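Local coordinates for protein uroporphyrinogen III cosynthase (HemD) (Helicobacter pylori, PDB 3P9Z) that probably catalyses the cyclisation of the linear tetrapyrrole hydroxymethylbilane to uroporphyrinogen III, a ring-closing step in haem biosynthesis, at residues N39-T44 with L114-K119; K46-S51 with A139-N144; K19-N24 with L157-K162. All blocks are in the same frame, centred on the assembly; numbering follows the deposited sequence.

Interaction 1: N39-T44 with L114-K119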
loop_
_atom_site.group_PDB
_atom_site.type_symbol
_atom_site.label_atom_id
_atom_site.label_comp_id
_atom_site.label_asym_id
_atom_site.label_seq_id
_atom_site.Cartn_x
_atom_site.Cartn_y
_atom_site.Cartn_z
ATOM N N ASN A 39 -21.216 -13.333 0.928
ATOM C CA ASN A 39 -21.580 -12.848 2.276
ATOM C C ASN A 39 -20.386 -12.382 3.123
ATOM O O ASN A 39 -20.524 -12.125 4.330
ATOM C CB ASN A 39 -22.417 -13.893 3.051
ATOM C CG ASN A 39 -21.753 -15.276 3.115
ATOM O OD1 ASN A 39 -20.631 -15.487 2.629
ATOM N ND2 ASN A 39 -22.467 -16.236 3.715
ATOM N N ALA A 40 -19.222 -12.278 2.489
ATOM C CA ALA A 40 -18.040 -11.714 3.124
ATOM C C ALA A 40 -17.152 -11.039 2.101
ATOM O O ALA A 40 -16.937 -11.562 1.002
ATOM C CB ALA A 40 -17.234 -12.809 3.866
ATOM N N LEU A 41 -16.622 -9.882 2.473
ATOM C CA LEU A 41 -15.608 -9.225 1.668
ATOM C C LEU A 41 -14.301 -9.238 2.449
ATOM O O LEU A 41 -14.302 -9.214 3.686
ATOM C CB LEU A 41 -15.986 -7.773 1.398
ATOM C CG LEU A 41 -17.369 -7.395 0.843
ATOM C CD1 LEU A 41 -17.476 -5.886 0.859
ATOM C CD2 LEU A 41 -17.637 -7.957 -0.568
ATOM N N ILE A 42 -13.190 -9.252 1.731
ATOM C CA ILE A 42 -11.911 -9.083 2.391
ATOM C C ILE A 42 -11.024 -8.081 1.654
ATOM O O ILE A 42 -10.986 -8.053 0.420
ATOM C CB ILE A 42 -11.225 -10.448 2.698
ATOM C CG1 ILE A 42 -9.946 -10.241 3.530
ATOM C CG2 ILE A 42 -10.970 -11.276 1.421
ATOM C CD1 ILE A 42 -9.515 -11.481 4.227
ATOM N N PHE A 43 -10.354 -7.242 2.444
ATOM C CA PHE A 43 -9.463 -6.200 1.973
ATOM C C PHE A 43 -8.117 -6.346 2.680
ATOM O O PHE A 43 -8.072 -6.712 3.861
ATOM C CB PHE A 43 -10.035 -4.814 2.330
ATOM C CG PHE A 43 -11.372 -4.516 1.698
ATOM C CD1 PHE A 43 -12.553 -4.989 2.270
ATOM C CD2 PHE A 43 -11.448 -3.744 0.542
ATOM C CE1 PHE A 43 -13.810 -4.708 1.693
ATOM C CE2 PHE A 43 -12.696 -3.440 -0.045
ATOM C CZ PHE A 43 -13.873 -3.923 0.527
ATOM N N THR A 44 -7.038 -6.072 1.953
ATOM C CA THR A 44 -5.698 -5.996 2.541
ATOM C C THR A 44 -5.177 -4.558 2.505
ATOM O O THR A 44 -4.239 -4.235 3.209
ATOM C CB THR A 44 -4.688 -6.865 1.780
ATOM O OG1 THR A 44 -4.702 -6.483 0.406
ATOM C CG2 THR A 44 -5.029 -8.327 1.885
ATOM N N LEU A 114 -15.376 -12.408 -1.241
ATOM C CA LEU A 114 -14.918 -11.614 -2.357
ATOM C C LEU A 114 -13.735 -10.797 -1.881
ATOM O O LEU A 114 -13.866 -9.959 -0.982
ATOM C CB LEU A 114 -16.017 -10.682 -2.859
ATOM C CG LEU A 114 -15.639 -9.760 -4.031
ATOM C CD1 LEU A 114 -15.134 -10.548 -5.285
ATOM C CD2 LEU A 114 -16.839 -8.921 -4.388
ATOM N N TYR A 115 -12.586 -11.067 -2.480
ATOM C CA TYR A 115 -11.354 -10.348 -2.175
ATOM C C TYR A 115 -11.167 -9.181 -3.146
ATOM O O TYR A 115 -10.940 -9.388 -4.330
ATOM C CB TYR A 115 -10.174 -11.323 -2.265
ATOM C CG TYR A 115 -8.808 -10.723 -2.052
ATOM C CD1 TYR A 115 -8.607 -9.646 -1.180
ATOM C CD2 TYR A 115 -7.695 -11.279 -2.681
ATOM C CE1 TYR A 115 -7.324 -9.112 -0.973
ATOM C CE2 TYR A 115 -6.412 -10.764 -2.478
ATOM C CZ TYR A 115 -6.229 -9.688 -1.628
ATOM O OH TYR A 115 -4.951 -9.188 -1.445
ATOM N N LEU A 116 -11.249 -7.957 -2.638
ATOM C CA LEU A 116 -11.036 -6.770 -3.479
ATOM C C LEU A 116 -9.565 -6.395 -3.389
ATOM O O LEU A 116 -9.065 -6.006 -2.320
ATOM C CB LEU A 116 -11.992 -5.629 -3.075
ATOM C CG LEU A 116 -13.422 -6.223 -3.177
ATOM C CD1 LEU A 116 -14.402 -5.751 -2.129
ATOM C CD2 LEU A 116 -14.060 -6.167 -4.569
ATOM N N ARG A 117 -8.860 -6.545 -4.507
ATOM C CA ARG A 117 -7.402 -6.627 -4.452
ATOM C C ARG A 117 -6.649 -5.743 -5.461
ATOM O O ARG A 117 -7.244 -5.184 -6.394
ATOM C CB ARG A 117 -6.974 -8.092 -4.623
ATOM C CG ARG A 117 -7.295 -8.666 -6.004
ATOM C CD ARG A 117 -6.414 -9.870 -6.350
ATOM N NE ARG A 117 -4.979 -9.543 -6.361
ATOM C CZ ARG A 117 -3.997 -10.428 -6.172
ATOM N NH1 ARG A 117 -4.263 -11.716 -5.945
ATOM N NH2 ARG A 117 -2.733 -10.022 -6.207
ATOM N N ALA A 118 -5.337 -5.647 -5.249
ATOM C CA ALA A 118 -4.405 -5.039 -6.179
ATOM C C ALA A 118 -4.125 -5.971 -7.354
ATOM O O ALA A 118 -4.224 -7.199 -7.237
ATOM C CB ALA A 118 -3.108 -4.716 -5.470
ATOM N N LYS A 119 -3.773 -5.372 -8.486
ATOM C CA LYS A 119 -3.374 -6.128 -9.667
ATOM C C LYS A 119 -2.070 -6.843 -9.397
ATOM O O LYS A 119 -1.878 -7.971 -9.814
ATOM C CB LYS A 119 -3.183 -5.193 -10.870
ATOM C CG LYS A 119 -3.014 -5.925 -12.195
ATOM C CD LYS A 119 -3.433 -5.047 -13.365
ATOM C CE LYS A 119 -3.739 -5.881 -14.616
ATOM N NZ LYS A 119 -4.812 -5.225 -15.458
HETATM O O HOH W 1 -7.233 -5.099 -0.695
HETATM O O HOH W 2 -4.780 -5.382 -2.370
#

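Interaction 2: K46-S51 with A139-N144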
loop_
_atom_site.group_PDB
_atom_site.type_symbol
_atom_site.label_atom_id
_atom_site.label_comp_id
_atom_site.label_asym_id
_atom_site.label_seq_id
_atom_site.Cartn_x
_atom_site.Cartn_y
_atom_site.Cartn_z
ATOM N N LYS A 46 -6.250 -0.133 2.184
ATOM C CA LYS A 46 -7.216 0.958 2.101
ATOM C C LYS A 46 -7.470 1.415 0.648
ATOM O O LYS A 46 -8.515 1.997 0.327
ATOM C CB LYS A 46 -6.771 2.128 2.980
ATOM C CG LYS A 46 -5.507 2.861 2.482
ATOM C CD LYS A 46 -4.996 3.841 3.552
ATOM C CE LYS A 46 -3.695 4.502 3.125
ATOM N NZ LYS A 46 -3.257 5.455 4.176
ATOM N N ASN A 47 -6.522 1.138 -0.239
ATOM C CA ASN A 47 -6.646 1.591 -1.623
ATOM C C ASN A 47 -7.755 0.893 -2.400
ATOM O O ASN A 47 -8.338 1.475 -3.323
ATOM C CB ASN A 47 -5.300 1.489 -2.334
ATOM C CG ASN A 47 -4.295 2.489 -1.779
ATOM O OD1 ASN A 47 -4.537 3.694 -1.805
ATOM N ND2 ASN A 47 -3.187 1.992 -1.241
ATOM N N ALA A 48 -8.043 -0.347 -2.010
ATOM C CA ALA A 48 -9.185 -1.089 -2.549
ATOM C C ALA A 48 -10.506 -0.489 -2.056
ATOM O O ALA A 48 -11.476 -0.443 -2.805
ATOM C CB ALA A 48 -9.089 -2.578 -2.202
ATOM N N VAL A 49 -10.534 0.006 -0.814
ATOM C CA VAL A 49 -11.718 0.721 -0.323
ATOM C C VAL A 49 -11.946 2.026 -1.110
ATOM O O VAL A 49 -13.060 2.289 -1.595
ATOM C CB VAL A 49 -11.654 1.005 1.209
ATOM C CG1 VAL A 49 -12.959 1.643 1.702
ATOM C CG2 VAL A 49 -11.349 -0.294 1.998
ATOM N N PHE A 50 -10.885 2.827 -1.256
ATOM C CA PHE A 50 -10.990 4.104 -1.980
ATOM C C PHE A 50 -11.396 3.924 -3.436
ATOM O O PHE A 50 -12.129 4.736 -3.981
ATOM C CB PHE A 50 -9.675 4.878 -1.915
ATOM C CG PHE A 50 -9.294 5.294 -0.539
ATOM C CD1 PHE A 50 -10.260 5.740 0.360
ATOM C CD2 PHE A 50 -7.958 5.255 -0.136
ATOM C CE1 PHE A 50 -9.904 6.137 1.652
ATOM C CE2 PHE A 50 -7.588 5.643 1.152
ATOM C CZ PHE A 50 -8.554 6.081 2.053
ATOM N N SER A 51 -10.898 2.862 -4.052
ATOM C CA SER A 51 -11.268 2.498 -5.401
ATOM C C SER A 51 -12.773 2.273 -5.510
ATOM O O SER A 51 -13.406 2.805 -6.413
ATOM C CB SER A 51 -10.521 1.233 -5.841
ATOM O OG SER A 51 -10.899 0.873 -7.172
ATOM N N ALA A 139 -11.305 -9.944 -7.248
ATOM C CA ALA A 139 -11.438 -8.927 -8.289
ATOM C C ALA A 139 -10.401 -7.839 -8.062
ATOM O O ALA A 139 -10.304 -7.275 -6.972
ATOM C CB ALA A 139 -12.839 -8.329 -8.310
ATOM N N VAL A 140 -9.641 -7.567 -9.116
ATOM C CA VAL A 140 -8.664 -6.498 -9.179
ATOM C C VAL A 140 -9.378 -5.135 -9.283
ATOM O O VAL A 140 -10.034 -4.836 -10.282
ATOM C CB VAL A 140 -7.755 -6.714 -10.418
ATOM C CG1 VAL A 140 -6.840 -5.502 -10.662
ATOM C CG2 VAL A 140 -6.933 -8.027 -10.263
ATOM N N VAL A 141 -9.249 -4.296 -8.263
ATOM C CA VAL A 141 -9.910 -2.986 -8.318
ATOM C C VAL A 141 -8.924 -1.820 -8.349
ATOM O O VAL A 141 -9.325 -0.658 -8.479
ATOM C CB VAL A 141 -10.966 -2.808 -7.187
ATOM C CG1 VAL A 141 -12.080 -3.902 -7.318
ATOM C CG2 VAL A 141 -10.318 -2.851 -5.821
ATOM N N TYR A 142 -7.634 -2.119 -8.222
ATOM C CA TYR A 142 -6.635 -1.052 -8.343
ATOM C C TYR A 142 -5.263 -1.579 -8.719
ATOM O O TYR A 142 -4.987 -2.774 -8.590
ATOM C CB TYR A 142 -6.564 -0.171 -7.072
ATOM C CG TYR A 142 -5.775 -0.789 -5.945
ATOM C CD1 TYR A 142 -6.377 -1.691 -5.073
ATOM C CD2 TYR A 142 -4.420 -0.492 -5.755
ATOM C CE1 TYR A 142 -5.673 -2.284 -4.040
ATOM C CE2 TYR A 142 -3.689 -1.099 -4.702
ATOM C CZ TYR A 142 -4.341 -1.982 -3.854
ATOM O OH TYR A 142 -3.676 -2.597 -2.820
ATOM N N GLU A 143 -4.424 -0.656 -9.194
ATOM C CA GLU A 143 -3.034 -0.937 -9.498
ATOM C C GLU A 143 -2.180 0.245 -9.052
ATOM O O GLU A 143 -2.565 1.411 -9.229
ATOM C CB GLU A 143 -2.860 -1.188 -10.992
ATOM C CG GLU A 143 -1.494 -1.727 -11.356
ATOM C CD GLU A 143 -1.302 -1.924 -12.851
ATOM O OE1 GLU A 143 -2.194 -1.546 -13.640
ATOM O OE2 GLU A 143 -0.244 -2.465 -13.237
ATOM N N ASN A 144 -1.041 -0.064 -8.439
ATOM C CA ASN A 144 -0.075 0.942 -8.039
ATOM C C ASN A 144 0.958 0.997 -9.148
ATOM O O ASN A 144 1.697 0.036 -9.369
ATOM C CB ASN A 144 0.565 0.583 -6.689
ATOM C CG ASN A 144 1.548 1.642 -6.205
ATOM O OD1 ASN A 144 1.396 2.836 -6.483
ATOM N ND2 ASN A 144 2.565 1.202 -5.462
#

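Interaction 3: K19-N24 with L157-K162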
loop_
_atom_site.group_PDB
_atom_site.type_symbol
_atom_site.label_atom_id
_atom_site.label_comp_id
_atom_site.label_asym_id
_atom_site.label_seq_id
_atom_site.Cartn_x
_atom_site.Cartn_y
_atom_site.Cartn_z
ATOM N N LYS A 19 10.562 17.514 2.075
ATOM C CA LYS A 19 10.546 17.136 0.664
ATOM C C LYS A 19 10.027 15.679 0.542
ATOM O O LYS A 19 10.454 14.778 1.279
ATOM C CB LYS A 19 11.957 17.319 0.072
ATOM C CG LYS A 19 12.141 16.871 -1.398
ATOM C CD LYS A 19 13.517 17.320 -1.947
ATOM C CE LYS A 19 13.815 16.738 -3.347
ATOM N NZ LYS A 19 12.884 17.277 -4.405
ATOM N N THR A 20 9.072 15.471 -0.353
ATOM C CA THR A 20 8.532 14.141 -0.601
ATOM C C THR A 20 8.485 13.821 -2.101
ATOM O O THR A 20 7.969 14.605 -2.899
ATOM C CB THR A 20 7.129 13.961 0.015
ATOM O OG1 THR A 20 7.188 14.177 1.433
ATOM C CG2 THR A 20 6.591 12.533 -0.237
ATOM N N LEU A 21 9.003 12.653 -2.466
ATOM C CA LEU A 21 8.931 12.173 -3.843
ATOM C C LEU A 21 7.764 11.195 -3.961
ATOM O O LEU A 21 7.789 10.124 -3.350
ATOM C CB LEU A 21 10.247 11.489 -4.234
ATOM C CG LEU A 21 11.390 12.313 -4.865
ATOM C CD1 LEU A 21 11.684 13.600 -4.110
ATOM C CD2 LEU A 21 12.672 11.486 -4.978
ATOM N N ILE A 22 6.741 11.572 -4.725
ATOM C CA ILE A 22 5.587 10.697 -4.954
ATOM C C ILE A 22 5.689 10.250 -6.401
ATOM O O ILE A 22 5.247 10.952 -7.330
ATOM C CB ILE A 22 4.230 11.413 -4.674
ATOM C CG1 ILE A 22 4.192 11.952 -3.234
ATOM C CG2 ILE A 22 3.000 10.461 -4.964
ATOM C CD1 ILE A 22 3.065 12.995 -2.982
ATOM N N LEU A 23 6.285 9.078 -6.592
ATOM C CA LEU A 23 6.639 8.628 -7.930
ATOM C C LEU A 23 5.678 7.601 -8.521
ATOM O O LEU A 23 5.814 7.217 -9.684
ATOM C CB LEU A 23 8.041 8.045 -7.909
ATOM C CG LEU A 23 9.123 8.942 -7.299
ATOM C CD1 LEU A 23 10.407 8.159 -7.228
ATOM C CD2 LEU A 23 9.281 10.199 -8.126
ATOM N N ASN A 24 4.746 7.129 -7.700
ATOM C CA ASN A 24 3.771 6.120 -8.114
ATOM C C ASN A 24 2.399 6.741 -8.036
ATOM O O ASN A 24 2.224 7.760 -7.368
ATOM C CB ASN A 24 3.838 4.921 -7.170
ATOM C CG ASN A 24 5.145 4.195 -7.268
ATOM O OD1 ASN A 24 5.971 4.243 -6.350
ATOM N ND2 ASN A 24 5.367 3.550 -8.398
ATOM N N LEU A 157 12.503 17.036 -8.876
ATOM C CA LEU A 157 12.397 16.026 -7.835
ATOM C C LEU A 157 13.745 15.419 -7.445
ATOM O O LEU A 157 13.833 14.749 -6.419
ATOM C CB LEU A 157 11.422 14.928 -8.259
ATOM C CG LEU A 157 9.961 15.344 -8.460
ATOM C CD1 LEU A 157 9.231 14.285 -9.255
ATOM C CD2 LEU A 157 9.258 15.606 -7.126
ATOM N N LYS A 158 14.787 15.639 -8.249
ATOM C CA LYS A 158 16.085 15.030 -7.965
ATOM C C LYS A 158 16.570 15.510 -6.584
ATOM O O LYS A 158 16.635 16.714 -6.336
ATOM C CB LYS A 158 17.107 15.365 -9.055
ATOM C CG LYS A 158 18.461 14.640 -8.927
ATOM C CD LYS A 158 19.390 15.018 -10.091
ATOM C CE LYS A 158 20.790 14.414 -9.963
ATOM N NZ LYS A 158 20.841 12.919 -10.122
ATOM N N PRO A 159 16.886 14.564 -5.677
ATOM C CA PRO A 159 17.355 14.966 -4.340
ATOM C C PRO A 159 18.662 15.753 -4.429
ATOM O O PRO A 159 19.419 15.564 -5.365
ATOM C CB PRO A 159 17.607 13.630 -3.625
ATOM C CG PRO A 159 16.837 12.606 -4.410
ATOM C CD PRO A 159 16.874 13.100 -5.841
ATOM N N LYS A 160 18.919 16.637 -3.477
ATOM C CA LYS A 160 20.238 17.252 -3.397
ATOM C C LYS A 160 21.244 16.155 -3.007
ATOM O O LYS A 160 20.883 15.104 -2.448
ATOM C CB LYS A 160 20.245 18.405 -2.383
ATOM N N GLU A 161 22.509 16.391 -3.307
ATOM C CA GLU A 161 23.540 15.459 -2.902
ATOM C C GLU A 161 23.574 15.319 -1.374
ATOM O O GLU A 161 23.164 16.235 -0.652
ATOM C CB GLU A 161 24.877 15.885 -3.489
ATOM C CG GLU A 161 24.835 15.891 -5.035
ATOM C CD GLU A 161 26.134 15.415 -5.666
ATOM O OE1 GLU A 161 27.124 15.209 -4.913
ATOM O OE2 GLU A 161 26.161 15.252 -6.914
ATOM N N LYS A 162 24.013 14.150 -0.908
ATOM C CA LYS A 162 24.108 13.808 0.515
ATOM C C LYS A 162 22.757 13.668 1.239
ATOM O O LYS A 162 22.738 13.507 2.458
ATOM C CB LYS A 162 25.028 14.789 1.268
ATOM C CG LYS A 162 26.432 14.853 0.704
ATOM C CD LYS A 162 27.261 15.965 1.318
ATOM C CE LYS A 162 28.693 15.893 0.764
ATOM N NZ LYS A 162 29.500 17.116 1.076
#

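Interaction 1: N39-T44 with L114-K119
Residues 40-43 and 114-118 run as neighbouring parallel strands, 27° apart in direction, joined by three backbone hydrogen bonds: Leu-114 N to Ala-40 O (2.9 Å), Ile-42 N to Leu-114 O (2.9 Å) and Leu-116 N to Ile-42 O (3.1 Å). On one face, Leu-41 lies beside Leu-114, with Leu-41 CD2 resting 3.9 Å from Leu-114 CB. Farther along the same face, Phe-43 and Leu-116 point the same way, and the far corner of the ring, Phe-43 CZ, comes within 3.3 Å of Leu-116 CD1, a tight approach. Helix 46-55, which follows strand 40-43, covers these two, as expected of a doubly wound alpha/beta lobe with helices on both faces of its parallel strands. Helix 125-131 packs on the reverse face through Leu-125. There Ile-42 CG2 meets Tyr-115 CB at 3.8 Å. With CG of Tyr-115 anti to its nitrogen (chi1 177°), the ring reaches forward along the strands, bringing its edge to Ile-42 O and its hydroxyl toward Thr-44. Past the last direct backbone bond, a water accepts from Thr-44 N and donates to Leu-116 O. Tyr-115 OH and Thr-44 OG1, 3.3 Å apart, both hydrogen-bond a malonate, probably from the crystallisation liquor, that may mark a pocket.

Interaction 2: K46-S51 with A139-N144
Helix 46-55 is part of one of the two helical layers of a flavodoxin-like, doubly wound alpha/beta lobe. It packs across the parallel strands of this lobe, and its first turns, through Asn-47, Ala-48 and Ser-51, meet Val-141 and Tyr-142 of strand 135-146. The short helix and strand axes make an angle of 108° and approach to 7.5 Å. Val-141 and Tyr-142 are consecutive yet both direct their side chains to the helix; a psi of only -5° at Val-141 interrupts the alternation, resembling a beta bulge. Ala-48 sits between them, its CB 3.8 Å from Val-141 CG2 and 3.9 Å from Tyr-142 CE1. Asn-47 CB stands over the centre of one face of the Tyr-142 ring, a CH-pi contact 3.9 Å from the centroid. One turn later, Ser-51 OG, anti to the backbone N (chi1 180°), donates to Val-141 O at 2.6 Å, approaching from above the carbonyl plane, not along a lone pair. It is the one hydrogen bond between the segments; it gives the hydroxyl of buried Ser-51 an acceptor and ties the helix to the strand at its irregular point, while the other contacts are chiefly apolar.

Interaction 3: K19-N24 with L157-K162
Lys-19 and Leu-21 of strand 19-28 approach the chain just where helix 151-157 ends, meeting Leu-157 and Pro-159 over a modest interface of 256 Å² summed over both sides. The polar part is slight. Lys-19 sends an extended side chain across (chi1 176°), then turns at its last bond (chi4 66°), which brings NZ to 3.4 Å from Leu-157 O, a weak hydrogen bond. The same amine makes another weak bond to Ala-156 O, so it is shared between two carbonyls of the last helical turn; a positive charge there would be expected to suit the partial negative charge of a helix C-terminus. Lys-158 is the first residue after the helix to leave helical angles, which places Leu-157 O at the helix's C-terminal end. Leu-21 lies against the same carbonyl, its methyl CD1 packed 3.4 Å from Leu-157 O.

Apolar contacts carry more of the interface. Leu-21 CG comes 4.3 Å from Leu-157 CB, and the other methyl, Leu-21 CD2, faces the proline ring at 4.4 Å from Pro-159 CG. Beyond Leu-21, Leu-23 CD2 touches Leu-157 CD1 at 4.2 Å, methyl against methyl. The aliphatic part of the lysine adds to this, Lys-19 CE lying 4.1 Å from Pro-159 CA. The carbon-carbon separations are ordinary van der Waals contacts, and no backbone-to-backbone hydrogen bond joins the two segments.

The strand itself is held from other directions: the backbones of Lys-19 and Leu-21 bond to Trp-9 of strand 7-10, and that of Leu-23 to Lys-147. Helix 170-179 covers the same leucines, with Phe-176 on Leu-21 and Ala-175 on Leu-23. The contact thus places the loop leading from helix 151-157 to strand 164-167 against strand 19-28, beside helix 170-179, in the alpha/beta lobe built on strands 7-10, 164-167, 187-190 and 206-208.

Overall arrangement
Interactions 1 and 2 are adjoining, their centres about 9 Å apart. Strand 40-43 leads directly into helix 46-55, and strands 112-118 and 135-146 are sheet neighbours; in chain order the segments alternate, 39-44, 46-51, 114-119, 139-144. Interaction 3 closes a longer loop in which both are nested; its centre lies about 26 Å from that of interaction 2 and about 33 Å from that of interaction 1, on the opposite side of the chain's centre from interaction 1. Long strands 19-28 and 135-146, neighbours in the sheet, bridge the two ends. This matches the family's two alpha/beta lobes joined by a beta ladder, between which the substrate probably binds.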